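Local structure of Serine/threonine-protein phosphatase 2A regulatory subunit B'' subunit alpha (Homo sapiens, 4I5J) at residues A[62-65]-A[66-70]; A[175-178]-A[179-183]; A[235-238]-A[239-243]; A[250-253]-A[254-258]. The protein serves as a calcium-binding EF-hand regulatory subunit of protein phosphatase 2A, which might modulate the substrate selectivity, catalytic activity and localization of the enzyme. All blocks are in the same frame, centred on the assembly; numbering follows the deposited sequence.

Contact 1: residues A[62-65]-A[66-70]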
loop_
_atom_site.group_PDB
_atom_site.type_symbol
_atom_site.label_atom_id
_atom_site.label_comp_id
_atom_site.label_asym_id
_atom_site.label_seq_id
_atom_site.Cartn_x
_atom_site.Cartn_y
_atom_site.Cartn_z
ATOM N N THR A 62 -6.199 -0.525 14.296
ATOM C CA THR A 62 -6.096 0.367 13.143
ATOM C C THR A 62 -5.286 -0.291 12.035
ATOM O O THR A 62 -5.638 -0.226 10.847
ATOM C CB THR A 62 -5.372 1.670 13.534
ATOM O OG1 THR A 62 -6.191 2.435 14.427
ATOM C CG2 THR A 62 -5.058 2.504 12.288
ATOM N N THR A 63 -4.189 -0.941 12.434
ATOM C CA THR A 63 -3.275 -1.529 11.469
ATOM C C THR A 63 -3.892 -2.745 10.783
ATOM O O THR A 63 -3.785 -2.883 9.559
ATOM C CB THR A 63 -1.954 -1.901 12.125
ATOM O OG1 THR A 63 -1.360 -0.716 12.676
ATOM C CG2 THR A 63 -1.007 -2.512 11.116
ATOM N N VAL A 64 -4.559 -3.609 11.552
ATOM C CA VAL A 64 -5.204 -4.775 10.956
ATOM C C VAL A 64 -6.306 -4.325 10.007
ATOM O O VAL A 64 -6.479 -4.887 8.912
ATOM C CB VAL A 64 -5.801 -5.730 12.011
ATOM C CG1 VAL A 64 -6.601 -6.866 11.321
ATOM C CG2 VAL A 64 -4.695 -6.296 12.894
ATOM N N ILE A 65 -7.062 -3.314 10.418
ATOM C CA ILE A 65 -8.106 -2.811 9.531
ATOM C C ILE A 65 -7.505 -2.247 8.226
ATOM O O ILE A 65 -8.027 -2.519 7.156
ATOM C CB ILE A 65 -9.034 -1.821 10.240
ATOM C CG1 ILE A 65 -9.761 -2.556 11.361
ATOM C CG2 ILE A 65 -10.057 -1.211 9.262
ATOM C CD1 ILE A 65 -10.667 -1.700 12.179
ATOM N N GLN A 66 -6.385 -1.516 8.298
ATOM C CA GLN A 66 -5.783 -0.987 7.076
ATOM C C GLN A 66 -5.399 -2.150 6.193
ATOM O O GLN A 66 -5.634 -2.115 4.989
ATOM C CB GLN A 66 -4.538 -0.111 7.359
ATOM C CG GLN A 66 -4.837 1.167 8.105
ATOM C CD GLN A 66 -6.200 1.720 7.748
ATOM O OE1 GLN A 66 -6.454 2.097 6.602
ATOM N NE2 GLN A 66 -7.095 1.742 8.721
ATOM N N ARG A 67 -4.841 -3.197 6.801
ATOM C CA ARG A 67 -4.396 -4.372 6.042
ATOM C C ARG A 67 -5.559 -5.109 5.388
ATOM O O ARG A 67 -5.431 -5.622 4.278
ATOM C CB ARG A 67 -3.582 -5.333 6.915
ATOM C CG ARG A 67 -2.244 -4.727 7.379
ATOM C CD ARG A 67 -1.371 -5.786 8.019
ATOM N NE ARG A 67 -0.950 -6.798 7.045
ATOM C CZ ARG A 67 -0.318 -7.928 7.367
ATOM N NH1 ARG A 67 -0.061 -8.194 8.638
ATOM N NH2 ARG A 67 0.036 -8.796 6.424
ATOM N N ILE A 68 -6.687 -5.164 6.075
ATOM C CA ILE A 68 -7.886 -5.781 5.512
ATOM C C ILE A 68 -8.277 -4.977 4.264
ATOM O O ILE A 68 -8.388 -5.531 3.165
ATOM C CB ILE A 68 -9.049 -5.789 6.547
ATOM C CG1 ILE A 68 -8.859 -6.891 7.601
ATOM C CG2 ILE A 68 -10.391 -6.016 5.848
ATOM C CD1 ILE A 68 -9.742 -6.698 8.879
ATOM N N PHE A 69 -8.429 -3.663 4.407
ATOM C CA PHE A 69 -8.828 -2.852 3.258
ATOM C C PHE A 69 -7.808 -2.847 2.155
ATOM O O PHE A 69 -8.164 -2.850 0.966
ATOM C CB PHE A 69 -9.222 -1.435 3.678
ATOM C CG PHE A 69 -10.608 -1.371 4.220
ATOM C CD1 PHE A 69 -10.905 -1.953 5.450
ATOM C CD2 PHE A 69 -11.636 -0.844 3.468
ATOM C CE1 PHE A 69 -12.202 -1.939 5.942
ATOM C CE2 PHE A 69 -12.929 -0.833 3.959
ATOM C CZ PHE A 69 -13.201 -1.383 5.202
ATOM N N TYR A 70 -6.541 -2.842 2.547
ATOM C CA TYR A 70 -5.458 -2.845 1.577
ATOM C C TYR A 70 -5.603 -4.023 0.613
ATOM O O TYR A 70 -5.480 -3.871 -0.597
ATOM C CB TYR A 70 -4.118 -2.934 2.302
ATOM C CG TYR A 70 -2.913 -2.791 1.413
ATOM C CD1 TYR A 70 -2.285 -1.564 1.267
ATOM C CD2 TYR A 70 -2.405 -3.874 0.717
ATOM C CE1 TYR A 70 -1.173 -1.422 0.461
ATOM C CE2 TYR A 70 -1.279 -3.744 -0.103
ATOM C CZ TYR A 70 -0.675 -2.526 -0.222
ATOM O OH TYR A 70 0.436 -2.381 -1.026
#
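Thr62, midway along alpha-helix 54-72 in an EF-hand domain, gives its carbonyl oxygen to two donors of Gln66. The backbone N of Gln66 lies 3.0 Å from Thr62 O, and its amide NE2 comes to Thr62 O from the opposite face of the carbonyl plane, at 3.2 Å. A bend at chi2 (-33°) turns the Gln66 chain back for this second bond; NE2 also meets Gln30 OE1, while OE1 takes Trp178 NE1 of helix 173-184. With an alanine here Thr62 O would keep its backbone donor, but Gln30 and Trp178 would probably be left without their amide mate. Thr63 O accepts Arg67 N, and the Arg67 guanidinium runs on to Thr107 O. At Val64, a chi1 of 174° turns CG1 along the helix toward the following turn, where it lies 4.0 Å from Ile68 CD1. Ile65 lies alongside Phe69, both pointing the same way, with Ile65 CG2 4.0 Å from Phe69 CD1. Ile65 O accepts Phe69 N and also sits at the edge of the phenyl ring, near its plane, 3.4 Å from Phe69 CD1.

Contact 2: residues A[175-178]-A[179-183]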
loop_
_atom_site.group_PDB
_atom_site.type_symbol
_atom_site.label_atom_id
_atom_site.label_comp_id
_atom_site.label_asym_id
_atom_site.label_seq_id
_atom_site.Cartn_x
_atom_site.Cartn_y
_atom_site.Cartn_z
ATOM N N ASP A 175 -2.463 5.910 6.707
ATOM C CA ASP A 175 -1.891 6.054 5.382
ATOM C C ASP A 175 -0.438 5.596 5.285
ATOM O O ASP A 175 0.024 5.184 4.220
ATOM C CB ASP A 175 -2.054 7.483 4.901
ATOM C CG ASP A 175 -3.450 7.734 4.375
ATOM O OD1 ASP A 175 -4.015 6.829 3.691
ATOM O OD2 ASP A 175 -3.978 8.817 4.647
ATOM N N PHE A 176 0.287 5.679 6.394
ATOM C CA PHE A 176 1.651 5.189 6.412
ATOM C C PHE A 176 1.661 3.675 6.207
ATOM O O PHE A 176 2.534 3.146 5.516
ATOM C CB PHE A 176 2.357 5.546 7.721
ATOM C CG PHE A 176 3.726 4.966 7.815
ATOM C CD1 PHE A 176 4.738 5.434 6.992
ATOM C CD2 PHE A 176 3.986 3.920 8.664
ATOM C CE1 PHE A 176 6.004 4.892 7.051
ATOM C CE2 PHE A 176 5.259 3.373 8.747
ATOM C CZ PHE A 176 6.267 3.853 7.925
ATOM N N VAL A 177 0.692 2.984 6.810
ATOM C CA VAL A 177 0.539 1.541 6.596
ATOM C C VAL A 177 0.493 1.180 5.110
ATOM O O VAL A 177 1.197 0.266 4.667
ATOM C CB VAL A 177 -0.686 0.962 7.347
ATOM C CG1 VAL A 177 -0.760 -0.546 7.142
ATOM C CG2 VAL A 177 -0.564 1.249 8.870
ATOM N N TRP A 178 -0.306 1.914 4.334
ATOM C CA TRP A 178 -0.436 1.665 2.892
ATOM C C TRP A 178 0.851 1.963 2.173
ATOM O O TRP A 178 1.278 1.195 1.309
ATOM C CB TRP A 178 -1.531 2.560 2.303
ATOM C CG TRP A 178 -2.909 2.115 2.671
ATOM C CD1 TRP A 178 -3.470 2.148 3.917
ATOM C CD2 TRP A 178 -3.905 1.574 1.798
ATOM N NE1 TRP A 178 -4.747 1.657 3.874
ATOM C CE2 TRP A 178 -5.043 1.291 2.588
ATOM C CE3 TRP A 178 -3.949 1.286 0.432
ATOM C CZ2 TRP A 178 -6.212 0.764 2.060
ATOM C CZ3 TRP A 178 -5.123 0.739 -0.097
ATOM C CH2 TRP A 178 -6.236 0.489 0.722
ATOM N N PHE A 179 1.461 3.100 2.502
ATOM C CA PHE A 179 2.774 3.412 1.972
ATOM C C PHE A 179 3.774 2.301 2.282
ATOM O O PHE A 179 4.396 1.754 1.371
ATOM C CB PHE A 179 3.324 4.731 2.532
ATOM C CG PHE A 179 4.779 4.923 2.237
ATOM C CD1 PHE A 179 5.188 5.357 0.983
ATOM C CD2 PHE A 179 5.748 4.624 3.193
ATOM C CE1 PHE A 179 6.533 5.507 0.687
ATOM C CE2 PHE A 179 7.104 4.774 2.909
ATOM C CZ PHE A 179 7.499 5.214 1.657
ATOM N N LEU A 180 3.943 1.971 3.564
ATOM C CA LEU A 180 4.966 0.994 3.943
ATOM C C LEU A 180 4.794 -0.335 3.201
ATOM O O LEU A 180 5.764 -0.852 2.636
ATOM C CB LEU A 180 4.994 0.769 5.460
ATOM C CG LEU A 180 6.117 -0.108 6.028
ATOM C CD1 LEU A 180 6.243 0.070 7.543
ATOM C CD2 LEU A 180 5.868 -1.576 5.789
ATOM N N ILE A 181 3.578 -0.890 3.221
ATOM C CA ILE A 181 3.322 -2.172 2.566
ATOM C C ILE A 181 3.638 -2.099 1.071
ATOM O O ILE A 181 4.207 -3.031 0.487
ATOM C CB ILE A 181 1.876 -2.642 2.801
ATOM C CG1 ILE A 181 1.648 -2.860 4.302
ATOM C CG2 ILE A 181 1.594 -3.935 2.028
ATOM C CD1 ILE A 181 0.217 -3.201 4.668
ATOM N N SER A 182 3.306 -0.963 0.460
ATOM C CA SER A 182 3.471 -0.806 -0.977
ATOM C C SER A 182 4.925 -0.589 -1.350
ATOM O O SER A 182 5.360 -0.971 -2.440
ATOM C CB SER A 182 2.610 0.359 -1.464
ATOM O OG SER A 182 1.240 0.042 -1.248
ATOM N N GLU A 183 5.679 0.040 -0.449
ATOM C CA GLU A 183 7.076 0.325 -0.727
ATOM C C GLU A 183 7.901 -0.961 -0.626
ATOM O O GLU A 183 8.816 -1.201 -1.418
ATOM C CB GLU A 183 7.595 1.413 0.214
ATOM C CG GLU A 183 8.886 2.083 -0.248
ATOM C CD GLU A 183 10.106 1.418 0.339
ATOM O OE1 GLU A 183 11.233 1.834 -0.005
ATOM O OE2 GLU A 183 9.934 0.482 1.154
#
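Phe176 touches both Phe179 and Leu180, three and four residues on, the apolar centre of a buried stretch of helix 173-184 in the EF-hand pair. Its ring meets the Phe179 ring at a slant, Phe176 CE1 standing 3.9 Å from Phe179 CD2. Leu180 comes from another direction: its CB lies over one face of the Phe176 ring, displaced toward the rim, and Leu180 CD1 approaches Phe176 CE2 to 3.7 Å. The ring is carried to this place because CG points away from the backbone N (chi1 176°). A serine in place of Phe176 would probably leave a gap beside Phe179 and Leu180 and also cost the contacts with Lys121 and Leu125 of helix 112-125. Along a neighbouring flank Val177 and Ile181 lie side by side, with Val177 CG1 3.8 Å from Ile181 CD1.

The backbone bonds are of the regular i to i+4 kind, the shortest of them across this stretch from Leu180 N to Phe176 O at 2.7 Å. At Trp178 the pattern gains a side-chain bond. Ser182 OG donates to Trp178 O at 2.8 Å while Ser182 N reaches Trp178 O from the other face of the carbonyl plane at 3.1 Å. Ser182 OG also has the hydroxyl of Tyr70 in helix 54-72 as a partner. A buried hydroxyl is thus satisfied within its own helix and across to the next, which makes the serine a polar link between two helices amid mostly apolar packing.

Contact 3: residues A[235-238]-A[239-243]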
loop_
_atom_site.group_PDB
_atom_site.type_symbol
_atom_site.label_atom_id
_atom_site.label_comp_id
_atom_site.label_asym_id
_atom_site.label_seq_id
_atom_site.Cartn_x
_atom_site.Cartn_y
_atom_site.Cartn_z
ATOM N N ASP A 235 16.826 5.783 -24.611
ATOM C CA ASP A 235 17.210 4.376 -24.488
ATOM C C ASP A 235 16.529 3.711 -23.302
ATOM O O ASP A 235 16.139 2.538 -23.365
ATOM C CB ASP A 235 18.728 4.228 -24.356
ATOM C CG ASP A 235 19.456 4.587 -25.629
ATOM O OD1 ASP A 235 19.511 3.733 -26.542
ATOM O OD2 ASP A 235 19.959 5.726 -25.717
ATOM N N LEU A 236 16.380 4.457 -22.218
ATOM C CA LEU A 236 15.728 3.891 -21.033
ATOM C C LEU A 236 14.270 3.579 -21.319
ATOM O O LEU A 236 13.776 2.509 -20.967
ATOM C CB LEU A 236 15.807 4.834 -19.855
ATOM C CG LEU A 236 14.998 4.219 -18.708
ATOM C CD1 LEU A 236 15.921 3.630 -17.671
ATOM C CD2 LEU A 236 14.042 5.241 -18.148
ATOM N N LEU A 237 13.595 4.515 -21.980
ATOM C CA LEU A 237 12.204 4.334 -22.366
ATOM C C LEU A 237 12.052 3.113 -23.269
ATOM O O LEU A 237 11.123 2.325 -23.099
ATOM C CB LEU A 237 11.677 5.594 -23.049
ATOM C CG LEU A 237 10.221 5.589 -23.491
ATOM C CD1 LEU A 237 9.286 5.298 -22.320
ATOM C CD2 LEU A 237 9.894 6.923 -24.149
ATOM N N CYS A 238 12.975 2.944 -24.212
ATOM C CA CYS A 238 13.004 1.729 -25.031
ATOM C C CYS A 238 13.059 0.460 -24.170
ATOM O O CYS A 238 12.264 -0.460 -24.351
ATOM C CB CYS A 238 14.190 1.764 -25.984
ATOM S SG CYS A 238 13.888 2.816 -27.418
ATOM N N GLN A 239 13.998 0.426 -23.229
ATOM C CA GLN A 239 14.102 -0.677 -22.273
ATOM C C GLN A 239 12.802 -0.937 -21.545
ATOM O O GLN A 239 12.364 -2.084 -21.405
ATOM C CB GLN A 239 15.183 -0.376 -21.229
ATOM C CG GLN A 239 16.588 -0.290 -21.820
ATOM C CD GLN A 239 17.665 -0.357 -20.758
ATOM O OE1 GLN A 239 17.377 -0.290 -19.560
ATOM N NE2 GLN A 239 18.914 -0.497 -21.189
ATOM N N MET A 240 12.187 0.136 -21.067
ATOM C CA MET A 240 10.973 0.009 -20.263
ATOM C C MET A 240 9.797 -0.451 -21.112
ATOM O O MET A 240 8.892 -1.125 -20.627
ATOM C CB MET A 240 10.654 1.326 -19.549
ATOM C CG MET A 240 11.625 1.622 -18.443
ATOM S SD MET A 240 11.625 0.274 -17.239
ATOM C CE MET A 240 13.313 -0.348 -17.371
ATOM N N LEU A 241 9.810 -0.091 -22.390
ATOM C CA LEU A 241 8.729 -0.518 -23.261
ATOM C C LEU A 241 8.911 -1.979 -23.621
ATOM O O LEU A 241 7.942 -2.736 -23.652
ATOM C CB LEU A 241 8.654 0.349 -24.511
ATOM C CG LEU A 241 8.062 1.745 -24.334
ATOM C CD1 LEU A 241 8.133 2.512 -25.695
ATOM C CD2 LEU A 241 6.631 1.643 -23.798
ATOM N N ASP A 242 10.151 -2.383 -23.883
ATOM C CA ASP A 242 10.433 -3.791 -24.131
ATOM C C ASP A 242 10.120 -4.590 -22.867
ATOM O O ASP A 242 9.635 -5.722 -22.933
ATOM C CB ASP A 242 11.883 -3.985 -24.565
ATOM C CG ASP A 242 12.193 -3.294 -25.890
ATOM O OD1 ASP A 242 11.248 -3.040 -26.679
ATOM O OD2 ASP A 242 13.382 -3.003 -26.150
ATOM N N LEU A 243 10.359 -3.983 -21.710
ATOM C CA LEU A 243 10.069 -4.659 -20.455
ATOM C C LEU A 243 8.574 -4.913 -20.278
ATOM O O LEU A 243 8.168 -6.028 -19.944
ATOM C CB LEU A 243 10.603 -3.858 -19.274
ATOM C CG LEU A 243 10.369 -4.500 -17.906
ATOM C CD1 LEU A 243 11.010 -5.879 -17.852
ATOM C CD2 LEU A 243 10.922 -3.604 -16.813
#
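Asp235 to Cys238 pass their carbonyl oxygens in turn to the N-H groups of Gln239 to Asp242, the i to i+4 ladder of alpha-helix 233-244. The rungs are even: Gln239 N to Asp235 O is 3.0 Å, Met240 N to Leu236 O 2.9 Å and Leu241 N to Leu237 O 2.8 Å. Cys238 O takes Asp242 N at 2.9 Å, and a weak second bond from Leu241 N.

The side chains divide the helix into a buried and an exposed flank. On the buried flank Leu236 CG and Met240 CG are 4.3 Å apart; Met240 bends at both chi2 and chi3 beyond that point, which carries its sulfur out of line with the first part of the chain. Leu237 makes a similar loose approach, its CD1 4.3 Å from Leu241 CG. On the exposed flank Gln239 extends beyond CG, after its CG has brushed Asp235 O at 3.3 Å. Asp242 CG sits beside the backbone N (chi1 -63°), which brings OD2 within 3.3 Å of Cys238 O, two acceptors that are likely to repel mildly.

Leu237 meets Met209 and Leu212 of helix 209-226, the helix that leaves the calcium loop, an arrangement consistent with helix 233-244 belonging to the hand paired with the calcium-bound one. Leu236 and Met240 pack on Thr269 of helix 263-271, and Leu241 leans on Pro246 and Asp249 in the loop leading to helix 254-260.

Contact 4: residues A[250-253]-A[254-258]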
loop_
_atom_site.group_PDB
_atom_site.type_symbol
_atom_site.label_atom_id
_atom_site.label_comp_id
_atom_site.label_asym_id
_atom_site.label_seq_id
_atom_site.Cartn_x
_atom_site.Cartn_y
_atom_site.Cartn_z
ATOM N N GLY A 250 2.624 4.941 -25.757
ATOM C CA GLY A 250 2.621 6.252 -25.146
ATOM C C GLY A 250 1.498 6.388 -24.151
ATOM O O GLY A 250 1.234 7.478 -23.662
ATOM N N LYS A 251 0.818 5.283 -23.869
ATOM C CA LYS A 251 -0.322 5.278 -22.942
ATOM C C LYS A 251 -0.337 3.975 -22.128
ATOM O O LYS A 251 -1.174 3.101 -22.328
ATOM C CB LYS A 251 -1.650 5.492 -23.695
ATOM C CG LYS A 251 -1.708 6.813 -24.486
ATOM C CD LYS A 251 -2.929 6.926 -25.386
ATOM C CE LYS A 251 -4.208 6.907 -24.595
ATOM N NZ LYS A 251 -4.333 8.116 -23.748
ATOM N N ILE A 252 0.622 3.839 -21.220
ATOM C CA ILE A 252 0.737 2.625 -20.412
ATOM C C ILE A 252 -0.350 2.534 -19.359
ATOM O O ILE A 252 -0.538 3.469 -18.575
ATOM C CB ILE A 252 2.122 2.555 -19.732
ATOM C CG1 ILE A 252 3.201 2.402 -20.809
ATOM C CG2 ILE A 252 2.204 1.382 -18.740
ATOM C CD1 ILE A 252 4.569 2.717 -20.316
ATOM N N THR A 253 -1.068 1.409 -19.333
ATOM C CA THR A 253 -2.162 1.232 -18.391
ATOM C C THR A 253 -1.812 0.369 -17.169
ATOM O O THR A 253 -0.795 -0.325 -17.122
ATOM C CB THR A 253 -3.412 0.608 -19.060
ATOM O OG1 THR A 253 -3.170 -0.774 -19.354
ATOM C CG2 THR A 253 -3.785 1.351 -20.330
ATOM N N LEU A 254 -2.679 0.410 -16.169
ATOM C CA LEU A 254 -2.468 -0.406 -14.989
ATOM C C LEU A 254 -2.505 -1.872 -15.431
ATOM O O LEU A 254 -1.663 -2.684 -15.039
ATOM C CB LEU A 254 -3.558 -0.117 -13.965
ATOM C CG LEU A 254 -3.516 -0.975 -12.707
ATOM C CD1 LEU A 254 -2.212 -0.733 -11.953
ATOM C CD2 LEU A 254 -4.715 -0.615 -11.857
ATOM N N ARG A 255 -3.474 -2.190 -16.276
ATOM C CA ARG A 255 -3.560 -3.507 -16.877
ATOM C C ARG A 255 -2.241 -3.929 -17.542
ATOM O O ARG A 255 -1.807 -5.062 -17.350
ATOM C CB ARG A 255 -4.706 -3.542 -17.884
ATOM C CG ARG A 255 -5.150 -4.931 -18.286
ATOM C CD ARG A 255 -6.325 -4.865 -19.268
ATOM N NE ARG A 255 -7.068 -6.122 -19.299
ATOM C CZ ARG A 255 -6.748 -7.164 -20.061
ATOM N NH1 ARG A 255 -5.699 -7.105 -20.872
ATOM N NH2 ARG A 255 -7.482 -8.268 -20.013
ATOM N N ASP A 256 -1.599 -3.035 -18.305
ATOM C CA ASP A 256 -0.316 -3.380 -18.947
ATOM C C ASP A 256 0.735 -3.705 -17.886
ATOM O O ASP A 256 1.524 -4.639 -18.034
ATOM C CB ASP A 256 0.229 -2.240 -19.807
ATOM C CG ASP A 256 -0.671 -1.883 -20.976
ATOM O OD1 ASP A 256 -1.291 -2.770 -21.600
ATOM O OD2 ASP A 256 -0.756 -0.678 -21.268
ATOM N N LEU A 257 0.750 -2.920 -16.815
ATOM C CA LEU A 257 1.757 -3.109 -15.768
ATOM C C LEU A 257 1.531 -4.377 -14.923
ATOM O O LEU A 257 2.497 -5.057 -14.580
ATOM C CB LEU A 257 1.924 -1.841 -14.910
ATOM C CG LEU A 257 2.726 -0.732 -15.621
ATOM C CD1 LEU A 257 2.516 0.674 -15.014
ATOM C CD2 LEU A 257 4.222 -1.082 -15.648
ATOM N N LYS A 258 0.274 -4.709 -14.612
ATOM C CA LYS A 258 -0.028 -5.984 -13.942
ATOM C C LYS A 258 0.273 -7.161 -14.870
ATOM O O LYS A 258 0.834 -8.159 -14.438
ATOM C CB LYS A 258 -1.494 -6.062 -13.502
ATOM C CG LYS A 258 -1.898 -5.096 -12.409
ATOM C CD LYS A 258 -3.409 -5.130 -12.171
ATOM C CE LYS A 258 -3.785 -4.373 -10.907
ATOM N NZ LYS A 258 -5.245 -4.414 -10.615
HETATM O O HOH W 1 -1.504 0.615 -23.223
#
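Thr253 and Asp256 exchange bonds as a capping box, with Thr253 the N-cap of helix 254-260. Asp256 N donates to Thr253 OG1 at 2.9 Å; in return Thr253 N gives a nearly straight bond (170°) to Asp256 OD2, also 2.9 Å long, and meets that oxygen from above the carboxylate plane, 35° out of it. Thr253 OG1 is set for its part by a chi1 of 72°, which wedges it between its own backbone N and carbonyl carbon. The helix proper starts with Leu257 N bonded to Thr253 O at 3.0 Å. Lying at the N-terminal end of the helix, the carboxylate is probably favoured by the helix dipole.

Further out, a water lies 2.7 Å from Lys251 O and 2.5 Å from Asp256 OD2, bridging the loop and the cap, while Asp256 OD1 takes a weak bond from Ala247 N. Ile252 pairs its backbone with Leu207 in the neighbouring calcium-binding loop, as the two loops of paired EF-hands usually do. Lys251 sends its side chain to about 5 Å from that of Asp204, a residue of the calcium site. Ile252 and Leu257 form the apolar side of the turn, against Phe266 of helix 263-271; their side chains cross at about a right angle, and Ile252 CG2 lies 3.8 Å from both Leu257 CG and Leu257 CD1.

In the fold
Contacts 1 and 2 are buried near the centre of the folded chain and touch each other: helices 54-72 and 173-184, from different EF-hand regions, join through Tyr70 packing on Trp178 and Ile181 and through polar links from Tyr70 and Gln66. Contacts 3 and 4 are partly buried, lie beside the calcium-bound hand, and follow each other in the chain, meeting loosely where Leu241 CD2 comes 4.2 Å from Ile252 CD1. Contact 1 lies on the other side of the chain's centre, about 36 Å from contact 3 between centres. In contacts 1 and 2 extra side-chain donors reinforce carbonyls inside a helix; contact 3 relies on backbone bonds and loose aliphatic packing, and contact 4 uses polar capping and a water.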